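Local coordinates for phosphate-binding protein (Unidentified prokaryotic organism, PDB 3W9V) that binds inorganic phosphate as a secreted transport protein of the PstS family, and associates with human PON1, at residues 71-74 with 75-79. The protein carries 1 engineered substitution. Sequence-based numbering, arbitrary orientation.
Sequences TYAA and DKEPG
Tyr72 O is the acceptor on which the backbone converges where helix 66-75 gives way to helix 77-80. It takes Lys76 N at 2.8 Å and Glu77 N at 2.9 Å, so two consecutive amides are satisfied by one carbonyl. The Glu77 bond is the straighter of the pair, with an N-H...O angle of 162°, and neither donor lies exactly in the plane of the carbonyl. One residue earlier, Asp75 N reaches Thr71 O at 2.9 Å in the ordinary i to i+4 helical pattern. The ring of Tyr72 lies beneath the same junction: Tyr72 CG stands anti to the backbone N (chi1 -164°), which brings one face under Lys76. Lys76 CB sits nearly over the ring centre, 3.6 Å from the centroid of the Tyr72 ring, in a CH-pi contact. Lys76 CG follows, 3.6 Å from Tyr72 CD1, and the chain bends at chi2 beyond it. This break between two consecutive helices lies at the surface of the periplasmic-binding-protein fold, close to the C-terminal tail, from which Arg374 NH1 hydrogen-bonds Tyr72 OH while Gly373 pairs with the backbone of Gly79. Phe39 also meets the tyrosine ring, its plane turned by about 25°. A leucine in place of Tyr72 would probably deprive Arg374 of its hydroxyl partner and leave Lys76 CB without an aromatic face to rest on. Pro78 has no amide hydrogen to offer Ala74 O; its CD lies 3.4 Å from Ala73 O. A water lies 2.9 Å from Ala74 O and within weak bonding distance of Asp75 O, with more acceptors about it than protons to give. Thr71 OG1 hydrogen-bonds Thr67 O, one turn earlier in the helix, leaving Thr71 CG2 to touch Asp75 OD2 at 3.4 Å.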
loop_
_atom_site.group_PDB
_atom_site.type_symbol
_atom_site.label_atom_id
_atom_site.label_comp_id
_atom_site.label_asym_id
_atom_site.label_seq_id
_atom_site.Cartn_x
_atom_site.Cartn_y
_atom_site.Cartn_z
ATOM N N THR A 71 -14.173 10.224 14.394
ATOM C CA THR A 71 -14.985 9.283 15.145
ATOM C C THR A 71 -14.149 8.572 16.211
ATOM O O THR A 71 -14.592 8.410 17.346
ATOM C CB THR A 71 -15.682 8.284 14.204
ATOM O OG1 THR A 71 -16.626 8.993 13.388
ATOM C CG2 THR A 71 -16.409 7.205 14.995
ATOM N N TYR A 72 -12.930 8.172 15.863
ATOM C CA TYR A 72 -12.062 7.526 16.846
ATOM C C TYR A 72 -11.691 8.496 17.970
ATOM O O TYR A 72 -11.688 8.127 19.146
ATOM C CB TYR A 72 -10.799 6.960 16.188
ATOM C CG TYR A 72 -10.055 5.962 17.053
ATOM C CD1 TYR A 72 -10.405 4.616 17.046
ATOM C CD2 TYR A 72 -9.008 6.363 17.879
ATOM C CE1 TYR A 72 -9.730 3.694 17.824
ATOM C CE2 TYR A 72 -8.327 5.444 18.669
ATOM C CZ TYR A 72 -8.697 4.107 18.635
ATOM O OH TYR A 72 -8.033 3.182 19.411
ATOM N N ALA A 73 -11.387 9.737 17.604
ATOM C CA ALA A 73 -11.017 10.749 18.588
ATOM C C ALA A 73 -12.140 10.998 19.591
ATOM O O ALA A 73 -11.893 11.162 20.785
ATOM C CB ALA A 73 -10.614 12.045 17.898
ATOM N N ALA A 74 -13.375 11.005 19.106
ATOM C CA ALA A 74 -14.523 11.248 19.974
ATOM C C ALA A 74 -14.919 10.016 20.790
ATOM O O ALA A 74 -15.196 10.124 21.983
ATOM C CB ALA A 74 -15.709 11.756 19.159
ATOM N N ASP A 75 -14.933 8.849 20.147
ATOM C CA ASP A 75 -15.490 7.633 20.744
ATOM C C ASP A 75 -14.495 6.792 21.537
ATOM O O ASP A 75 -14.858 6.187 22.549
ATOM C CB ASP A 75 -16.089 6.717 19.670
ATOM C CG ASP A 75 -17.333 7.282 19.031
ATOM O OD1 ASP A 75 -17.835 8.321 19.503
ATOM O OD2 ASP A 75 -17.815 6.669 18.054
ATOM N N LYS A 76 -13.257 6.712 21.053
ATOM C CA LYS A 76 -12.303 5.733 21.577
ATOM C C LYS A 76 -11.107 6.353 22.292
ATOM O O LYS A 76 -10.639 5.820 23.296
ATOM C CB LYS A 76 -11.795 4.815 20.457
ATOM C CG LYS A 76 -12.881 4.101 19.666
ATOM C CD LYS A 76 -13.778 3.260 20.560
ATOM C CE LYS A 76 -14.702 2.393 19.719
ATOM N NZ LYS A 76 -15.755 1.731 20.537
ATOM N N GLU A 77 -10.598 7.458 21.757
ATOM C CA GLU A 77 -9.406 8.098 22.313
ATOM C C GLU A 77 -9.454 8.428 23.817
ATOM O O GLU A 77 -8.450 8.241 24.507
ATOM C CB GLU A 77 -9.034 9.339 21.492
ATOM C CG GLU A 77 -7.847 10.124 22.017
ATOM C CD GLU A 77 -7.478 11.284 21.114
ATOM O OE1 GLU A 77 -7.674 11.174 19.882
ATOM O OE2 GLU A 77 -6.989 12.306 21.642
ATOM N N PRO A 78 -10.606 8.909 24.336
ATOM C CA PRO A 78 -10.615 9.213 25.775
ATOM C C PRO A 78 -10.253 8.016 26.656
ATOM O O PRO A 78 -9.543 8.186 27.647
ATOM C CB PRO A 78 -12.063 9.640 26.027
ATOM C CG PRO A 78 -12.494 10.223 24.732
ATOM C CD PRO A 78 -11.859 9.350 23.690
ATOM N N GLY A 79 -10.712 6.825 26.288
ATOM C CA GLY A 79 -10.442 5.645 27.085
ATOM C C GLY A 79 -9.250 4.824 26.624
ATOM O O GLY A 79 -8.635 4.117 27.423
HETATM O O HOH W 1 -15.589 8.472 24.335
#